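Local atomic coordinates of nitrilotriacetate monooxygenase (Burkholderia pseudomallei, PDB entry 3SDO), a protein that probably acts as an FMN-dependent monooxygenase of the NtaA/SnaA/DszA family, using molecular oxygen to oxidise an organic substrate. Residues P375-D387 with F408-Y421. Numbering follows the deposited sequence.
Sequences PEAVASEMIRWVD and FVDHVLPVLSARGY. With EDO (1,2-ethanediol), chain D.
Ile-383 lies over one face of the Tyr-421 ring, its CG1 3.6 Å from the ring centroid and 13° off the normal, a CH-pi contact, with CG2 reaching across toward CZ and the hydroxyl. At the rim of that ring, Tyr-421 OH donates to the syn lone pair of Asp-387 OD1 (2.7 Å), and Ser-4 and Thr-6 also hydrogen-bond to the hydroxyl. Ile-383 CD1 covers a face of the Arg-419 guanidinium off-centre, while Ser-380 OG sits at its edge, in plane, held end-on by NH2 (2.8 Å) and NH1 (3.0 Å). A bend at chi3 (70°) brings the guanidinium end over the turn of Glu-376 to Ser-380. There NH1 also forms a salt bridge with Glu-376 OE1 (3.0 Å), the two planes inclined to each other, and a weak bond to Glu-376 O. A 1,2-ethanediol, probably from the crystallisation liquor, donates from O2 to the same OE1. The two helices belong to the last part of the TIM barrel of this luciferase-like family: they flank strand 393-396 in sequence and pack outside the parallel sheet. Segments 375-387 and 408-418 cross at -60°, their axes 8.8 Å apart. Between them Ala-379 CB fits against Val-415 CG1 and Leu-416 CD2 (3.7 Å each), and Pro-375 CB rests on Val-415 CG2. Deeper in, Met-382 brings CE against CE2 at the edge of the Phe-408 ring (3.6 Å), with SD also at the ring edge, a Met-aromatic contact; Phe-394 and Ile-273 of the barrel strands also touch this methionine. Beyond Arg-419, a Schellman motif at Gly-420 ends helix 401-418.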
loop_
_atom_site.group_PDB
_atom_site.type_symbol
_atom_site.label_atom_id
_atom_site.label_comp_id
_atom_site.label_asym_id
_atom_site.label_seq_id
_atom_site.Cartn_x
_atom_site.Cartn_y
_atom_site.Cartn_z
ATOM N N PRO A 375 12.308 34.365 -6.455
ATOM C CA PRO A 375 10.908 34.040 -6.170
ATOM C C PRO A 375 9.892 34.806 -7.026
ATOM O O PRO A 375 8.954 34.203 -7.533
ATOM C CB PRO A 375 10.760 34.377 -4.684
ATOM C CG PRO A 375 12.155 34.158 -4.105
ATOM C CD PRO A 375 13.118 34.492 -5.226
ATOM N N GLU A 376 10.082 36.104 -7.216
ATOM C CA GLU A 376 9.134 36.889 -8.016
ATOM C C GLU A 376 9.142 36.419 -9.463
ATOM O O GLU A 376 8.078 36.235 -10.055
ATOM C CB GLU A 376 9.449 38.392 -7.977
ATOM C CG GLU A 376 9.160 39.104 -6.680
ATOM C CD GLU A 376 7.694 39.329 -6.384
ATOM O OE1 GLU A 376 6.805 39.004 -7.215
ATOM O OE2 GLU A 376 7.443 39.831 -5.269
ATOM N N ALA A 377 10.332 36.221 -10.041
ATOM C CA ALA A 377 10.415 35.809 -11.455
ATOM C C ALA A 377 9.796 34.443 -11.665
ATOM O O ALA A 377 9.069 34.234 -12.632
ATOM C CB ALA A 377 11.873 35.825 -11.974
ATOM N N VAL A 378 10.081 33.508 -10.757
ATOM C CA VAL A 378 9.547 32.155 -10.864
ATOM C C VAL A 378 8.020 32.150 -10.678
ATOM O O VAL A 378 7.296 31.439 -11.384
ATOM C CB VAL A 378 10.259 31.200 -9.836
ATOM C CG1 VAL A 378 9.493 29.882 -9.672
ATOM C CG2 VAL A 378 11.719 30.955 -10.277
ATOM N N ALA A 379 7.529 32.948 -9.728
ATOM C CA ALA A 379 6.077 33.115 -9.542
ATOM C C ALA A 379 5.411 33.707 -10.793
ATOM O O ALA A 379 4.336 33.249 -11.195
ATOM C CB ALA A 379 5.759 33.980 -8.301
ATOM N N SER A 380 6.058 34.708 -11.397
ATOM C CA SER A 380 5.559 35.334 -12.607
ATOM C C SER A 380 5.380 34.311 -13.749
ATOM O O SER A 380 4.410 34.388 -14.486
ATOM C CB SER A 380 6.457 36.490 -13.061
ATOM O OG SER A 380 6.299 37.630 -12.216
ATOM N N GLU A 381 6.312 33.367 -13.873
ATOM C CA GLU A 381 6.238 32.340 -14.925
ATOM C C GLU A 381 5.102 31.351 -14.639
ATOM O O GLU A 381 4.363 30.971 -15.547
ATOM C CB GLU A 381 7.582 31.615 -15.039
ATOM C CG GLU A 381 7.643 30.542 -16.105
ATOM C CD GLU A 381 7.587 31.071 -17.536
ATOM O OE1 GLU A 381 7.548 32.304 -17.752
ATOM O OE2 GLU A 381 7.589 30.227 -18.460
ATOM N N MET A 382 4.944 30.951 -13.386
ATOM C CA MET A 382 3.802 30.108 -12.999
ATOM C C MET A 382 2.492 30.806 -13.298
ATOM O O MET A 382 1.555 30.180 -13.812
ATOM C CB MET A 382 3.845 29.714 -11.513
ATOM C CG MET A 382 5.040 28.814 -11.170
ATOM S SD MET A 382 5.204 28.462 -9.396
ATOM C CE MET A 382 6.834 27.709 -9.460
ATOM N N ILE A 383 2.418 32.092 -12.953
ATOM C CA ILE A 383 1.226 32.896 -13.231
ATOM C C ILE A 383 0.979 32.951 -14.724
ATOM O O ILE A 383 -0.150 32.821 -15.177
ATOM C CB ILE A 383 1.345 34.308 -12.647
ATOM C CG1 ILE A 383 1.152 34.250 -11.119
ATOM C CG2 ILE A 383 0.356 35.295 -13.366
ATOM C CD1 ILE A 383 1.671 35.489 -10.327
ATOM N N ARG A 384 2.045 33.105 -15.498
ATOM C CA ARG A 384 1.923 33.131 -16.952
ATOM C C ARG A 384 1.306 31.831 -17.485
ATOM O O ARG A 384 0.380 31.872 -18.318
ATOM C CB ARG A 384 3.285 33.370 -17.609
ATOM C CG ARG A 384 3.236 33.359 -19.130
ATOM C CD ARG A 384 4.541 33.793 -19.756
ATOM N NE ARG A 384 5.439 32.663 -19.916
ATOM C CZ ARG A 384 5.554 31.910 -21.007
ATOM N NH1 ARG A 384 4.802 32.139 -22.076
ATOM N NH2 ARG A 384 6.436 30.902 -21.022
ATOM N N TRP A 385 1.805 30.686 -17.007
ATOM C CA TRP A 385 1.280 29.385 -17.460
ATOM C C TRP A 385 -0.214 29.249 -17.160
ATOM O O TRP A 385 -0.970 28.728 -17.972
ATOM C CB TRP A 385 2.037 28.214 -16.807
ATOM C CG TRP A 385 3.369 27.924 -17.446
ATOM C CD1 TRP A 385 4.344 28.827 -17.735
ATOM C CD2 TRP A 385 3.861 26.652 -17.875
ATOM N NE1 TRP A 385 5.412 28.210 -18.321
ATOM C CE2 TRP A 385 5.144 26.869 -18.429
ATOM C CE3 TRP A 385 3.354 25.346 -17.837
ATOM C CZ2 TRP A 385 5.928 25.831 -18.933
ATOM C CZ3 TRP A 385 4.134 24.312 -18.355
ATOM C CH2 TRP A 385 5.414 24.565 -18.888
ATOM N N VAL A 386 -0.631 29.741 -16.009
ATOM C CA VAL A 386 -2.047 29.671 -15.594
ATOM C C VAL A 386 -2.903 30.704 -16.353
ATOM O O VAL A 386 -3.942 30.349 -16.910
ATOM C CB VAL A 386 -2.184 29.806 -14.065
ATOM C CG1 VAL A 386 -3.658 29.925 -13.635
ATOM C CG2 VAL A 386 -1.551 28.580 -13.399
ATOM N N ASP A 387 -2.438 31.948 -16.437
ATOM C CA ASP A 387 -3.150 32.990 -17.197
ATOM C C ASP A 387 -3.396 32.583 -18.643
ATOM O O ASP A 387 -4.451 32.880 -19.199
ATOM C CB ASP A 387 -2.344 34.290 -17.265
ATOM C CG ASP A 387 -2.438 35.123 -16.012
ATOM O OD1 ASP A 387 -3.219 34.809 -15.086
ATOM O OD2 ASP A 387 -1.706 36.124 -15.989
ATOM N N PHE A 408 10.759 26.312 -2.046
ATOM C CA PHE A 408 9.516 26.590 -2.726
ATOM C C PHE A 408 8.452 27.065 -1.734
ATOM O O PHE A 408 7.793 28.088 -1.957
ATOM C CB PHE A 408 9.028 25.374 -3.518
ATOM C CG PHE A 408 7.754 25.622 -4.236
ATOM C CD1 PHE A 408 6.543 25.304 -3.640
ATOM C CD2 PHE A 408 7.758 26.227 -5.488
ATOM C CE1 PHE A 408 5.348 25.568 -4.286
ATOM C CE2 PHE A 408 6.573 26.493 -6.130
ATOM C CZ PHE A 408 5.363 26.166 -5.524
ATOM N N VAL A 409 8.288 26.343 -0.631
ATOM C CA VAL A 409 7.231 26.695 0.325
ATOM C C VAL A 409 7.546 27.972 1.097
ATOM O O VAL A 409 6.644 28.743 1.396
ATOM C CB VAL A 409 6.871 25.525 1.313
ATOM C CG1 VAL A 409 6.372 24.312 0.538
ATOM C CG2 VAL A 409 8.025 25.151 2.196
ATOM N N ASP A 410 8.813 28.208 1.410
ATOM C CA ASP A 410 9.179 29.384 2.188
ATOM C C ASP A 410 9.255 30.659 1.339
ATOM O O ASP A 410 8.983 31.751 1.837
ATOM C CB ASP A 410 10.500 29.148 2.935
ATOM C CG ASP A 410 10.365 28.136 4.074
ATOM O OD1 ASP A 410 9.240 27.713 4.432
ATOM O OD2 ASP A 410 11.398 27.755 4.619
ATOM N N HIS A 411 9.593 30.525 0.059
ATOM C CA HIS A 411 9.877 31.694 -0.764
ATOM C C HIS A 411 8.950 31.910 -1.946
ATOM O O HIS A 411 8.644 33.036 -2.255
ATOM C CB HIS A 411 11.334 31.681 -1.193
ATOM C CG HIS A 411 12.265 31.676 -0.029
ATOM N ND1 HIS A 411 13.016 30.572 0.316
ATOM C CD2 HIS A 411 12.471 32.594 0.943
ATOM C CE1 HIS A 411 13.695 30.836 1.420
ATOM N NE2 HIS A 411 13.379 32.056 1.822
ATOM N N VAL A 412 8.481 30.856 -2.598
ATOM C CA VAL A 412 7.600 31.042 -3.737
ATOM C C VAL A 412 6.128 31.202 -3.348
ATOM O O VAL A 412 5.462 32.155 -3.803
ATOM C CB VAL A 412 7.771 29.938 -4.788
ATOM C CG1 VAL A 412 6.866 30.219 -5.947
ATOM C CG2 VAL A 412 9.239 29.878 -5.254
ATOM N N LEU A 413 5.615 30.312 -2.496
ATOM C CA LEU A 413 4.192 30.366 -2.167
ATOM C C LEU A 413 3.748 31.710 -1.578
ATOM O O LEU A 413 2.691 32.196 -1.936
ATOM C CB LEU A 413 3.770 29.178 -1.279
ATOM C CG LEU A 413 3.795 27.793 -1.963
ATOM C CD1 LEU A 413 3.342 26.647 -1.006
ATOM C CD2 LEU A 413 2.936 27.786 -3.239
ATOM N N PRO A 414 4.541 32.322 -0.668
ATOM C CA PRO A 414 4.148 33.622 -0.119
ATOM C C PRO A 414 4.079 34.749 -1.154
ATOM O O PRO A 414 3.254 35.633 -1.024
ATOM C CB PRO A 414 5.243 33.897 0.919
ATOM C CG PRO A 414 5.684 32.541 1.310
ATOM C CD PRO A 414 5.718 31.795 0.036
ATOM N N VAL A 415 4.942 34.720 -2.164
ATOM C CA VAL A 415 4.857 35.650 -3.292
ATOM C C VAL A 415 3.580 35.406 -4.092
ATOM O O VAL A 415 2.852 36.340 -4.408
ATOM C CB VAL A 415 6.083 35.524 -4.237
ATOM C CG1 VAL A 415 5.872 36.355 -5.531
ATOM C CG2 VAL A 415 7.362 35.924 -3.496
ATOM N N LEU A 416 3.272 34.152 -4.386
ATOM C CA LEU A 416 2.013 33.861 -5.087
ATOM C C LEU A 416 0.791 34.321 -4.295
ATOM O O LEU A 416 -0.143 34.913 -4.870
ATOM C CB LEU A 416 1.894 32.385 -5.444
ATOM C CG LEU A 416 2.763 31.836 -6.565
ATOM C CD1 LEU A 416 2.613 30.304 -6.628
ATOM C CD2 LEU A 416 2.383 32.483 -7.897
ATOM N N SER A 417 0.795 34.070 -2.983
ATOM C CA SER A 417 -0.289 34.504 -2.106
ATOM C C SER A 417 -0.442 36.036 -2.135
ATOM O O SER A 417 -1.553 36.551 -2.272
ATOM C CB SER A 417 -0.094 34.031 -0.640
ATOM O OG SER A 417 -0.092 32.620 -0.532
ATOM N N ALA A 418 0.670 36.747 -2.036
ATOM C CA ALA A 418 0.641 38.209 -2.077
ATOM C C ALA A 418 0.049 38.763 -3.379
ATOM O O ALA A 418 -0.559 39.846 -3.367
ATOM C CB ALA A 418 2.038 38.767 -1.835
ATOM N N ARG A 419 0.202 38.020 -4.481
ATOM C CA ARG A 419 -0.311 38.428 -5.785
ATOM C C ARG A 419 -1.703 37.874 -6.113
ATOM O O ARG A 419 -2.214 38.113 -7.221
ATOM C CB ARG A 419 0.697 38.040 -6.884
ATOM C CG ARG A 419 2.055 38.676 -6.637
ATOM C CD ARG A 419 3.207 38.059 -7.452
ATOM N NE ARG A 419 3.105 38.358 -8.868
ATOM C CZ ARG A 419 4.064 38.121 -9.762
ATOM N NH1 ARG A 419 5.265 37.629 -9.395
ATOM N NH2 ARG A 419 3.836 38.415 -11.034
ATOM N N GLY A 420 -2.328 37.174 -5.160
ATOM C CA GLY A 420 -3.706 36.663 -5.353
ATOM C C GLY A 420 -3.817 35.377 -6.137
ATOM O O GLY A 420 -4.900 35.016 -6.649
ATOM N N TYR A 421 -2.698 34.655 -6.214
ATOM C CA TYR A 421 -2.632 33.418 -6.964
ATOM C C TYR A 421 -2.384 32.156 -6.099
ATOM O O TYR A 421 -2.056 31.102 -6.635
ATOM C CB TYR A 421 -1.563 33.547 -8.053
ATOM C CG TYR A 421 -2.000 34.285 -9.307
ATOM C CD1 TYR A 421 -2.573 33.603 -10.361
ATOM C CD2 TYR A 421 -1.789 35.644 -9.457
ATOM C CE1 TYR A 421 -2.959 34.269 -11.528
ATOM C CE2 TYR A 421 -2.162 36.316 -10.626
ATOM C CZ TYR A 421 -2.747 35.608 -11.655
ATOM O OH TYR A 421 -3.123 36.233 -12.817
HETATM C C1 EDO D . 4.188 40.966 -4.470
HETATM O O1 EDO D . 5.229 39.972 -4.294
HETATM C C2 EDO D . 4.362 41.866 -5.690
HETATM O O2 EDO D . 4.683 41.146 -6.893
#